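Local coordinates for protein putative transcriptional regulator, sugar-binding family (PDB 3NZE) that probably acts as a SorC-family transcriptional regulator, its sugar-binding domain sensing a carbohydrate effector to control DNA binding, at residues N18-D23 and G241-G246; E37-V42 and G65-A70; M44-T49 and D250-E255; A124-D127 and T131-A134; G172-E177 and T194-S199. One frame throughout, in Å; residues are numbered along the deposited sequence.

Contact 1 (N18-D23 and G241-G246)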
# COMPACT_ATOMS: atom_id res chain seq x y z
N ASN A 18 -20.32 5.45 4.05
CA ASN A 18 -21.31 4.90 4.98
C ASN A 18 -21.15 3.41 5.22
O ASN A 18 -21.37 2.92 6.33
CB ASN A 18 -22.73 5.24 4.52
CG ASN A 18 -23.06 6.71 4.70
OD1 ASN A 18 -22.49 7.37 5.57
ND2 ASN A 18 -23.94 7.24 3.86
N GLN A 19 -20.77 2.69 4.17
CA GLN A 19 -20.68 1.24 4.27
C GLN A 19 -19.35 0.78 4.85
O GLN A 19 -19.29 -0.24 5.54
CB GLN A 19 -20.93 0.61 2.89
CG GLN A 19 -20.82 -0.90 2.83
CD GLN A 19 -21.13 -1.44 1.44
OE1 GLN A 19 -21.73 -0.75 0.62
NE2 GLN A 19 -20.71 -2.67 1.17
N TYR A 20 -18.27 1.52 4.58
CA TYR A 20 -16.94 1.07 5.00
C TYR A 20 -16.26 1.96 6.03
O TYR A 20 -15.21 1.61 6.54
CB TYR A 20 -16.02 0.87 3.79
CG TYR A 20 -16.48 -0.27 2.91
CD1 TYR A 20 -16.17 -1.59 3.24
CD2 TYR A 20 -17.25 -0.04 1.78
CE1 TYR A 20 -16.60 -2.65 2.45
CE2 TYR A 20 -17.69 -1.09 0.98
CZ TYR A 20 -17.36 -2.39 1.33
OH TYR A 20 -17.79 -3.44 0.54
N GLY A 21 -16.87 3.11 6.35
CA GLY A 21 -16.35 3.96 7.40
C GLY A 21 -14.95 4.49 7.15
O GLY A 21 -14.13 4.57 8.07
N VAL A 22 -14.67 4.84 5.90
CA VAL A 22 -13.43 5.52 5.53
C VAL A 22 -13.78 6.77 4.75
O VAL A 22 -14.85 6.84 4.14
CB VAL A 22 -12.52 4.66 4.65
CG1 VAL A 22 -12.00 3.47 5.44
CG2 VAL A 22 -13.25 4.22 3.38
N ASP A 23 -12.90 7.76 4.78
CA ASP A 23 -13.06 8.89 3.88
C ASP A 23 -12.62 8.42 2.50
O ASP A 23 -11.74 7.56 2.39
CB ASP A 23 -12.28 10.12 4.38
CG ASP A 23 -13.00 10.84 5.52
OD1 ASP A 23 -14.00 11.53 5.23
OD2 ASP A 23 -12.60 10.70 6.69
N GLY A 241 -10.77 -7.05 1.68
CA GLY A 241 -10.05 -7.58 2.82
C GLY A 241 -9.34 -6.49 3.61
O GLY A 241 -9.34 -6.52 4.84
N ALA A 242 -8.72 -5.55 2.90
CA ALA A 242 -8.00 -4.48 3.60
C ALA A 242 -8.95 -3.62 4.39
O ALA A 242 -8.63 -3.17 5.49
CB ALA A 242 -7.23 -3.62 2.62
N LEU A 243 -10.13 -3.37 3.82
CA LEU A 243 -11.13 -2.58 4.51
C LEU A 243 -11.69 -3.36 5.68
O LEU A 243 -11.93 -2.79 6.75
CB LEU A 243 -12.24 -2.17 3.54
CG LEU A 243 -11.83 -1.14 2.47
CD1 LEU A 243 -12.94 -0.93 1.45
CD2 LEU A 243 -11.42 0.19 3.10
N ALA A 244 -11.90 -4.66 5.50
CA ALA A 244 -12.35 -5.50 6.60
C ALA A 244 -11.35 -5.46 7.75
O ALA A 244 -11.74 -5.50 8.92
CB ALA A 244 -12.57 -6.94 6.14
N ALA A 245 -10.07 -5.37 7.40
CA ALA A 245 -9.01 -5.30 8.40
C ALA A 245 -8.88 -3.90 9.02
O ALA A 245 -8.12 -3.71 9.97
CB ALA A 245 -7.69 -5.75 7.80
N GLY A 246 -9.62 -2.94 8.48
CA GLY A 246 -9.62 -1.58 9.00
C GLY A 246 -8.30 -0.87 8.76
O GLY A 246 -7.89 -0.01 9.54
O HOH W 1 -12.90 0.01 6.84
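Leu243 drives its two methyls into a corner made by Tyr20 and Val22, and this apolar cluster is the tight part of the contact. CD1 of Leu243 lies over one face of the Tyr20 ring, 4.1 Å from the ring centroid and 24° off the normal, a CH-pi contact displaced toward the rim, where Tyr20 CD1 and Leu243 CD1 are 3.8 Å apart. The opposite face carries CG of Gln19, so the phenol is sandwiched between aliphatic groups. The other methyl, Leu243 CD2, meets Val22 CG1 at 4.1 Å, the side chains crossing at about a right angle.

Beside this cluster no direct hydrogen bond joins the segments, and a water sits between the two backbones. It donates to Tyr20 O at 2.8 Å and to Leu243 O at 3.0 Å, bridging two carbonyls near the ends of their helices. Both chains then turn away through glycines with positive phi, Gly21 after one helix and Gly246, in a Schellman motif, after the other.

The contact packs the C-terminal end of helix 9-20 against that of helix 236-244. Tyr20 OH is hydrogen-bonded to Leu261 O at the end of helix 255-261, and Asp23 pairs with strand 250-254.

Contact 2 (E37-V42 and G65-A70)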
# COMPACT_ATOMS: atom_id res chain seq x y z
N GLU A 37 -3.19 3.76 -17.68
CA GLU A 37 -3.75 5.11 -17.82
C GLU A 37 -4.77 5.38 -16.72
O GLU A 37 -4.88 6.51 -16.25
CB GLU A 37 -4.39 5.31 -19.19
CG GLU A 37 -3.39 5.33 -20.35
CD GLU A 37 -2.30 6.39 -20.20
OE1 GLU A 37 -2.47 7.35 -19.41
OE2 GLU A 37 -1.26 6.28 -20.90
N THR A 38 -5.50 4.35 -16.32
CA THR A 38 -6.45 4.47 -15.23
C THR A 38 -5.71 4.73 -13.93
O THR A 38 -6.10 5.60 -13.15
CB THR A 38 -7.32 3.19 -15.11
OG1 THR A 38 -8.04 3.00 -16.32
CG2 THR A 38 -8.31 3.32 -13.97
N LEU A 39 -4.64 3.97 -13.69
CA LEU A 39 -3.83 4.16 -12.50
C LEU A 39 -3.23 5.55 -12.47
O LEU A 39 -3.15 6.18 -11.43
CB LEU A 39 -2.70 3.12 -12.46
CG LEU A 39 -1.66 3.30 -11.35
CD1 LEU A 39 -2.32 3.35 -9.97
CD2 LEU A 39 -0.57 2.21 -11.41
N ASP A 40 -2.80 6.04 -13.63
CA ASP A 40 -2.17 7.35 -13.68
C ASP A 40 -3.13 8.40 -13.14
O ASP A 40 -2.74 9.34 -12.42
CB ASP A 40 -1.76 7.69 -15.11
CG ASP A 40 -0.58 8.62 -15.16
OD1 ASP A 40 0.30 8.47 -14.29
OD2 ASP A 40 -0.54 9.50 -16.05
N ARG A 41 -4.40 8.24 -13.48
CA ARG A 41 -5.42 9.19 -13.06
C ARG A 41 -5.80 9.03 -11.60
O ARG A 41 -6.07 10.01 -10.91
CB ARG A 41 -6.64 9.09 -13.97
CG ARG A 41 -6.43 9.83 -15.30
CD ARG A 41 -6.99 9.06 -16.47
NE ARG A 41 -6.71 9.75 -17.73
CZ ARG A 41 -5.62 9.56 -18.48
NH1 ARG A 41 -4.68 8.70 -18.11
NH2 ARG A 41 -5.47 10.25 -19.61
N VAL A 42 -5.85 7.78 -11.13
CA VAL A 42 -6.09 7.55 -9.71
C VAL A 42 -4.92 8.14 -8.93
O VAL A 42 -5.10 8.79 -7.90
CB VAL A 42 -6.27 6.05 -9.39
CG1 VAL A 42 -6.39 5.82 -7.88
CG2 VAL A 42 -7.49 5.51 -10.12
N GLY A 65 5.50 0.19 -4.36
CA GLY A 65 4.95 -0.78 -5.29
C GLY A 65 4.59 -0.04 -6.57
O GLY A 65 4.88 1.14 -6.70
N ALA A 66 3.94 -0.73 -7.50
CA ALA A 66 3.57 -0.12 -8.77
C ALA A 66 2.61 1.05 -8.56
O ALA A 66 2.75 2.10 -9.18
CB ALA A 66 2.96 -1.16 -9.71
N THR A 67 1.66 0.89 -7.64
CA THR A 67 0.73 1.97 -7.38
C THR A 67 1.45 3.18 -6.80
O THR A 67 1.28 4.29 -7.26
CB THR A 67 -0.41 1.52 -6.46
OG1 THR A 67 -1.12 0.46 -7.11
CG2 THR A 67 -1.37 2.70 -6.18
N LEU A 68 2.27 2.94 -5.79
CA LEU A 68 2.97 4.04 -5.15
C LEU A 68 3.97 4.73 -6.09
O LEU A 68 4.25 5.92 -5.95
CB LEU A 68 3.64 3.57 -3.86
CG LEU A 68 2.91 4.04 -2.60
CD1 LEU A 68 3.05 5.55 -2.52
CD2 LEU A 68 1.43 3.63 -2.63
N SER A 69 4.49 3.98 -7.05
CA SER A 69 5.38 4.58 -8.03
C SER A 69 4.61 5.64 -8.81
O SER A 69 5.08 6.77 -8.97
CB SER A 69 5.92 3.53 -8.99
OG SER A 69 6.97 4.08 -9.76
N ALA A 70 3.43 5.27 -9.29
CA ALA A 70 2.58 6.22 -10.02
C ALA A 70 2.25 7.43 -9.16
O ALA A 70 2.34 8.57 -9.61
CB ALA A 70 1.33 5.54 -10.52
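Leu39 is the one residue of 37-42 that reaches across to 65-70, inserting its branched end between Ala66, Thr67 and Ala70. Before it, at the start of the segment, Glu37 turns to its own helix: its OE1 forms a salt bridge with Arg41 NH1 at 2.9 Å, using the lone pair turned away from the other carboxylate oxygen and lying in the guanidinium plane. The same NH1 also donates to Glu37 O, approaching from 35° out of the carbonyl plane, so one nitrogen grips both ends of Glu37. Thr38 faces another way and hydrogen-bonds through OG1 to Asn34 O.

Leu39 follows, with CG anti to its backbone N (chi1 172°), which directs the side chain at the second helix. Its CG sits 3.8 Å from Ala70 CB, while the methyls divide: CD1 meets Thr67 CG2 at 4.0 Å, and CD2 lies against Ala70 CB and 4.0 Å from Ala66 O. The small alanine leaves the leucine space to come close although the helix axes are 9.4 Å apart. Asp40 then hydrogen-bonds His74 through OD1.

The two helices cross at -59° near the surface. On the inner side Val42 packs on Ile252 and Val229 of the central sheet, Thr67 also touches Val229, and Leu68 and Ser69 lean on helix 99-113.

Contact 3 (M44-T49 and D250-E255)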
# COMPACT_ATOMS: atom_id res chain seq x y z
N MSE A 44 -2.92 10.58 -9.66
CA MSE A 44 -3.00 12.04 -9.60
C MSE A 44 -3.91 12.52 -8.48
O MSE A 44 -3.57 13.44 -7.75
CB MSE A 44 -3.51 12.62 -10.92
CG MSE A 44 -2.49 12.72 -12.01
SE MSE A 44 -3.16 13.87 -13.42
CE MSE A 44 -3.06 15.61 -12.56
N GLN A 45 -5.09 11.91 -8.36
CA GLN A 45 -5.99 12.31 -7.29
C GLN A 45 -5.38 11.96 -5.93
O GLN A 45 -5.50 12.72 -4.98
CB GLN A 45 -7.36 11.63 -7.44
CG GLN A 45 -8.30 11.91 -6.28
CD GLN A 45 -8.65 13.38 -6.17
OE1 GLN A 45 -9.16 13.97 -7.13
NE2 GLN A 45 -8.37 13.98 -5.02
N ALA A 46 -4.74 10.81 -5.84
CA ALA A 46 -4.14 10.41 -4.57
C ALA A 46 -3.09 11.44 -4.15
O ALA A 46 -3.01 11.82 -2.98
CB ALA A 46 -3.52 9.00 -4.67
N ALA A 47 -2.27 11.88 -5.09
CA ALA A 47 -1.23 12.87 -4.79
C ALA A 47 -1.86 14.14 -4.24
O ALA A 47 -1.35 14.75 -3.29
CB ALA A 47 -0.41 13.18 -6.05
N ARG A 48 -2.96 14.55 -4.86
CA ARG A 48 -3.66 15.75 -4.43
C ARG A 48 -4.18 15.59 -3.00
O ARG A 48 -4.16 16.53 -2.21
CB ARG A 48 -4.80 16.08 -5.39
CG ARG A 48 -5.73 17.16 -4.87
CD ARG A 48 -6.68 17.65 -5.96
NE ARG A 48 -5.97 18.41 -6.98
CZ ARG A 48 -6.56 19.24 -7.83
NH1 ARG A 48 -7.88 19.41 -7.77
NH2 ARG A 48 -5.84 19.89 -8.73
N THR A 49 -4.64 14.38 -2.68
CA THR A 49 -5.16 14.09 -1.35
C THR A 49 -4.06 13.97 -0.28
O THR A 49 -4.24 14.40 0.86
CB THR A 49 -6.05 12.84 -1.37
OG1 THR A 49 -7.20 13.11 -2.19
CG2 THR A 49 -6.47 12.46 0.03
N ASP A 250 -8.29 6.77 4.70
CA ASP A 250 -8.58 7.54 3.51
C ASP A 250 -8.35 6.65 2.29
O ASP A 250 -7.33 5.98 2.19
CB ASP A 250 -7.67 8.76 3.41
CG ASP A 250 -7.82 9.69 4.61
OD1 ASP A 250 -8.62 10.64 4.54
OD2 ASP A 250 -7.14 9.45 5.63
N LEU A 251 -9.31 6.62 1.39
CA LEU A 251 -9.24 5.72 0.25
C LEU A 251 -9.39 6.50 -1.05
O LEU A 251 -10.28 7.34 -1.16
CB LEU A 251 -10.35 4.68 0.36
CG LEU A 251 -10.60 3.73 -0.80
CD1 LEU A 251 -9.42 2.77 -0.96
CD2 LEU A 251 -11.89 2.95 -0.58
N ILE A 252 -8.51 6.24 -2.01
CA ILE A 252 -8.65 6.81 -3.35
C ILE A 252 -8.71 5.65 -4.35
O ILE A 252 -7.85 4.78 -4.34
CB ILE A 252 -7.46 7.73 -3.71
CG1 ILE A 252 -7.33 8.85 -2.68
CG2 ILE A 252 -7.64 8.33 -5.12
CD1 ILE A 252 -6.34 8.56 -1.60
N LEU A 253 -9.76 5.62 -5.18
CA LEU A 253 -9.92 4.52 -6.12
C LEU A 253 -10.70 4.96 -7.35
O LEU A 253 -11.39 5.98 -7.33
CB LEU A 253 -10.60 3.32 -5.46
CG LEU A 253 -12.13 3.31 -5.30
CD1 LEU A 253 -12.61 1.96 -4.77
CD2 LEU A 253 -12.63 4.43 -4.38
N ASP A 254 -10.59 4.18 -8.43
CA ASP A 254 -11.24 4.56 -9.67
C ASP A 254 -12.72 4.20 -9.62
O ASP A 254 -13.14 3.33 -8.86
CB ASP A 254 -10.59 3.85 -10.86
CG ASP A 254 -10.72 2.34 -10.77
OD1 ASP A 254 -10.03 1.74 -9.93
OD2 ASP A 254 -11.53 1.77 -11.55
N GLU A 255 -13.49 4.88 -10.47
CA GLU A 255 -14.94 4.72 -10.56
C GLU A 255 -15.38 3.27 -10.70
O GLU A 255 -16.29 2.82 -10.01
CB GLU A 255 -15.45 5.56 -11.73
CG GLU A 255 -16.95 5.51 -11.96
CD GLU A 255 -17.36 6.32 -13.18
OE1 GLU A 255 -16.53 7.14 -13.65
OE2 GLU A 255 -18.49 6.15 -13.66
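Ile252 meets Gln45, Ala46 and Thr49 where helix 35-50 lies on the central sheet, a helix-on-sheet layer of the Rossmann-like kind expected of this sugar-binding domain. Helix and strand run nearly antiparallel, 160° between their directions, with axes 8.4 Å apart.

Along the strand, Asp250 comes first; it points at the helix but spends its carboxylate on a salt bridge from OD2 to Arg225. Leu251 faces the other side of the sheet, and its backbone pairs with strand 23-27. Ile252 carries the contact. Its CG2 is anti to the backbone N and lies under the helix, 3.8 Å from Gln45 CG and 3.9 Å from Ala46 N; CD1, on the other branch, reaches Ala46 CB and Thr49 CG2, each at 4.2 Å. An alanine at this position is likely to open a gap beneath Ala46 and leave Gln45 CG and Thr49 CG2 without their apolar partner. Beyond Leu253, Asp254 caps the N terminus of helix 255-261 and also accepts a bond from Gly232 N.

On the helix side, Gln45 bends at chi2 (64°) and turns its amide along its own helix toward the next turn, where NE2 donates to Thr49 OG1 at 3.2 Å, with the acceptor lying in the amide plane.

Contact 4 (A124-D127 and T131-A134)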
# COMPACT_ATOMS: atom_id res chain seq x y z
N ALA A 124 13.08 -7.83 -0.87
CA ALA A 124 11.64 -7.61 -1.04
C ALA A 124 10.80 -8.51 -0.15
O ALA A 124 9.70 -8.13 0.25
CB ALA A 124 11.24 -7.81 -2.51
N PHE A 125 11.31 -9.69 0.16
CA PHE A 125 10.57 -10.71 0.89
C PHE A 125 11.59 -11.80 1.18
O PHE A 125 12.61 -11.88 0.48
CB PHE A 125 9.45 -11.26 -0.01
CG PHE A 125 8.32 -11.92 0.73
CD1 PHE A 125 7.31 -11.15 1.28
CD2 PHE A 125 8.25 -13.30 0.86
CE1 PHE A 125 6.25 -11.74 1.96
CE2 PHE A 125 7.20 -13.90 1.54
CZ PHE A 125 6.20 -13.11 2.08
N PHE A 126 11.36 -12.61 2.20
CA PHE A 126 12.31 -13.68 2.53
C PHE A 126 11.86 -15.04 2.02
O PHE A 126 10.68 -15.36 2.06
CB PHE A 126 12.54 -13.75 4.04
CG PHE A 126 13.23 -12.54 4.60
CD1 PHE A 126 14.58 -12.35 4.37
CD2 PHE A 126 12.53 -11.62 5.36
CE1 PHE A 126 15.23 -11.24 4.89
CE2 PHE A 126 13.18 -10.51 5.88
CZ PHE A 126 14.53 -10.32 5.63
N ASP A 127 12.81 -15.83 1.55
CA ASP A 127 12.56 -17.22 1.15
C ASP A 127 12.27 -18.10 2.36
O ASP A 127 11.50 -19.07 2.27
CB ASP A 127 13.78 -17.81 0.43
CG ASP A 127 13.97 -17.25 -0.98
OD1 ASP A 127 13.11 -16.46 -1.44
OD2 ASP A 127 14.98 -17.61 -1.62
N THR A 131 15.41 -16.62 7.98
CA THR A 131 16.18 -15.45 7.54
C THR A 131 15.58 -14.18 8.12
O THR A 131 16.31 -13.29 8.56
CB THR A 131 16.26 -15.34 6.01
OG1 THR A 131 16.64 -16.60 5.46
CG2 THR A 131 17.29 -14.28 5.62
N LYS A 132 14.26 -14.07 8.13
CA LYS A 132 13.62 -12.90 8.72
C LYS A 132 14.00 -12.77 10.18
O LYS A 132 14.39 -11.69 10.62
CB LYS A 132 12.10 -12.94 8.59
CG LYS A 132 11.48 -11.69 9.20
CD LYS A 132 9.97 -11.72 9.22
CE LYS A 132 9.43 -10.43 9.81
NZ LYS A 132 7.95 -10.39 9.75
N THR A 133 13.88 -13.87 10.92
CA THR A 133 14.25 -13.90 12.33
C THR A 133 15.66 -13.36 12.54
O THR A 133 15.88 -12.49 13.39
CB THR A 133 14.15 -15.33 12.89
OG1 THR A 133 12.80 -15.78 12.80
CG2 THR A 133 14.61 -15.38 14.34
N ALA A 134 16.60 -13.86 11.75
CA ALA A 134 17.98 -13.41 11.84
C ALA A 134 18.12 -11.91 11.55
O ALA A 134 18.70 -11.16 12.33
CB ALA A 134 18.87 -14.22 10.91
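The chi1 of Phe126, -66°, sets CG anti to its carbonyl carbon and carries the ring across to Thr131 and Lys132, while in Thr131 a chi1 of -48° holds CG2 anti to the backbone N and against that ring. The Lys132 chain is extended; its aliphatic root passes the ring at about a right angle and the ammonium end runs on beyond it.

The face of the ring rests on helix backbone. Lys132 CA sits over one face, 3.9 Å from the ring centroid, in a CH-pi contact, and the carbonyl carbon of Thr131 lies over the same face, higher above it. The two side chains take different flanks: Thr131 CG2 touches Phe126 CD1 at 3.6 Å and CE1 at 3.7 Å, whereas Lys132 CB meets CD2 at 3.5 Å. With CG of Lys132 also 3.9 Å from Phe126 CE2, the side-chain carbons of both residues touch the ring on its two flanks. The contact is wholly apolar here; Lys132 NZ finds a weak hydrogen bond with Ser212 O.

Helix 129-135 is thereby folded back on the loop that leads into it from strand 116-118. Phe126 O accepts from Arg211 NE, its ring touches Thr213, and neighbouring Phe125 packs on Leu175 ahead of helix 177-185.

Contact 5 (G172-E177 and T194-S199)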
# COMPACT_ATOMS: atom_id res chain seq x y z
N GLY A 172 4.84 -8.20 -7.41
CA GLY A 172 6.10 -7.99 -6.73
C GLY A 172 7.12 -9.05 -7.10
O GLY A 172 8.31 -8.87 -6.88
N GLY A 173 6.63 -10.15 -7.66
CA GLY A 173 7.50 -11.21 -8.14
C GLY A 173 8.41 -11.80 -7.09
O GLY A 173 9.52 -12.22 -7.39
N TYR A 174 7.96 -11.83 -5.84
CA TYR A 174 8.78 -12.38 -4.76
C TYR A 174 8.30 -13.74 -4.24
O TYR A 174 8.94 -14.34 -3.37
CB TYR A 174 8.91 -11.37 -3.62
CG TYR A 174 7.59 -10.86 -3.07
CD1 TYR A 174 7.15 -9.58 -3.37
CD2 TYR A 174 6.81 -11.64 -2.23
CE1 TYR A 174 5.95 -9.09 -2.87
CE2 TYR A 174 5.61 -11.16 -1.72
CZ TYR A 174 5.19 -9.89 -2.04
OH TYR A 174 4.00 -9.41 -1.54
N LEU A 175 7.18 -14.23 -4.77
CA LEU A 175 6.68 -15.56 -4.42
C LEU A 175 6.89 -16.56 -5.55
O LEU A 175 6.73 -16.21 -6.72
CB LEU A 175 5.19 -15.51 -4.06
CG LEU A 175 4.76 -14.62 -2.89
CD1 LEU A 175 3.25 -14.75 -2.65
CD2 LEU A 175 5.52 -14.98 -1.62
N ASP A 176 7.23 -17.79 -5.21
CA ASP A 176 7.28 -18.85 -6.22
C ASP A 176 5.94 -19.59 -6.26
O ASP A 176 5.01 -19.25 -5.52
CB ASP A 176 8.45 -19.80 -5.97
CG ASP A 176 8.40 -20.48 -4.62
OD1 ASP A 176 9.47 -20.87 -4.11
OD2 ASP A 176 7.29 -20.61 -4.05
N GLU A 177 5.83 -20.60 -7.11
CA GLU A 177 4.54 -21.25 -7.34
C GLU A 177 3.98 -21.94 -6.10
O GLU A 177 2.77 -21.88 -5.84
CB GLU A 177 4.60 -22.22 -8.53
CG GLU A 177 5.70 -23.26 -8.44
CD GLU A 177 5.63 -24.28 -9.57
OE1 GLU A 177 6.03 -23.94 -10.70
OE2 GLU A 177 5.17 -25.41 -9.32
N THR A 194 3.18 -6.17 1.68
CA THR A 194 3.58 -7.59 1.67
C THR A 194 3.14 -8.37 2.91
O THR A 194 3.59 -9.50 3.13
CB THR A 194 5.10 -7.82 1.34
OG1 THR A 194 5.91 -7.61 2.50
CG2 THR A 194 5.55 -6.92 0.20
N VAL A 195 2.25 -7.79 3.72
CA VAL A 195 1.64 -8.52 4.83
C VAL A 195 0.22 -8.90 4.43
O VAL A 195 -0.62 -8.04 4.15
CB VAL A 195 1.59 -7.70 6.14
CG1 VAL A 195 1.04 -8.56 7.30
CG2 VAL A 195 2.98 -7.17 6.50
N PHE A 196 -0.04 -10.20 4.38
CA PHE A 196 -1.27 -10.73 3.81
C PHE A 196 -2.43 -10.81 4.78
O PHE A 196 -2.23 -10.87 6.01
CB PHE A 196 -0.98 -12.12 3.23
CG PHE A 196 0.04 -12.11 2.13
CD1 PHE A 196 -0.36 -12.03 0.81
CD2 PHE A 196 1.40 -12.14 2.42
CE1 PHE A 196 0.58 -11.99 -0.22
CE2 PHE A 196 2.35 -12.11 1.40
CZ PHE A 196 1.93 -12.04 0.08
N PHE A 197 -3.64 -10.81 4.24
CA PHE A 197 -4.86 -10.93 5.05
C PHE A 197 -5.93 -11.75 4.33
O PHE A 197 -5.86 -11.94 3.11
CB PHE A 197 -5.40 -9.55 5.38
CG PHE A 197 -5.47 -8.63 4.20
CD1 PHE A 197 -6.43 -8.82 3.22
CD2 PHE A 197 -4.55 -7.60 4.05
CE1 PHE A 197 -6.50 -7.98 2.11
CE2 PHE A 197 -4.60 -6.76 2.95
CZ PHE A 197 -5.58 -6.95 1.97
N ARG A 198 -6.92 -12.21 5.09
CA ARG A 198 -8.04 -12.99 4.56
C ARG A 198 -9.22 -12.08 4.22
O ARG A 198 -9.15 -10.87 4.44
CB ARG A 198 -8.49 -14.07 5.57
CG ARG A 198 -7.36 -15.02 5.99
CD ARG A 198 -7.89 -16.12 6.93
NE ARG A 198 -6.83 -17.00 7.41
CZ ARG A 198 -6.02 -16.72 8.43
NH1 ARG A 198 -6.15 -15.58 9.10
NH2 ARG A 198 -5.09 -17.59 8.80
N SER A 199 -10.30 -12.64 3.69
CA SER A 199 -11.45 -11.82 3.31
C SER A 199 -12.05 -11.07 4.50
O SER A 199 -12.58 -9.97 4.34
CB SER A 199 -12.53 -12.67 2.62
OG SER A 199 -13.05 -13.66 3.49
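Phe196 CZ comes to the edge of the Tyr174 ring, near its plane and 4.2 Å from Tyr174 CE2, while Thr194 CG2 approaches the same ring obliquely, 3.7 Å from Tyr174 CZ. Phe125 stacks on Tyr174. Phe196 is met obliquely by Tyr174 OH, 3.7 Å from CZ, and by Leu175 CD1, 4.1 Å from the same carbon; its ring also meets that of Tyr170.

Tyr174 CG occupies the crowded position between backbone N and carbonyl carbon (chi1 54°), which lays the phenol back over Gly172, where a CB would clash with Tyr174 CE1. Across the contact the phenol oxygen lies against Thr194, 3.4 Å from CG2 and 3.5 Å from CB. An alanine in place of Tyr174 would probably open a gap beside Thr194 CG2, remove one neighbour of Phe196 CZ and deprive Phe125 of its stacking partner.

The contact closes the loop before helix 177-185 over the start of strand 195-198, with the side chains of Tyr174 and Thr96, which binds calcium in a crystal structure of this protein though not in this chain, about 12 Å apart. No hydrogen bond joins the segments: Thr194 OG1 is taken by Ser212 OG, so buried aromatic and methyl groups hold them by fit.

From the N terminus, 18-23 opens contact 1, whose partner lies near the far end of the chain, so contacts 2, 4 and 5 nest inside its loop. Helix 35-50 enters twice: contact 2 closes a short loop to helix 66-73, while contact 3 waits for strand 250-254, its segments alternating with those of contacts 1 and 2, and contacts 4 and 5 also nest inside its loop. Contact 4 closes the shortest loop and contact 5 follows in series, but the two touch through Phe125. Asp23 and Leu251 join contacts 1 and 3, and Phe197 against Gly241 and Ala242 joins 1 and 5. Helices 9-20 and 236-244, the central sheet and the 124-134 region are thus tied together.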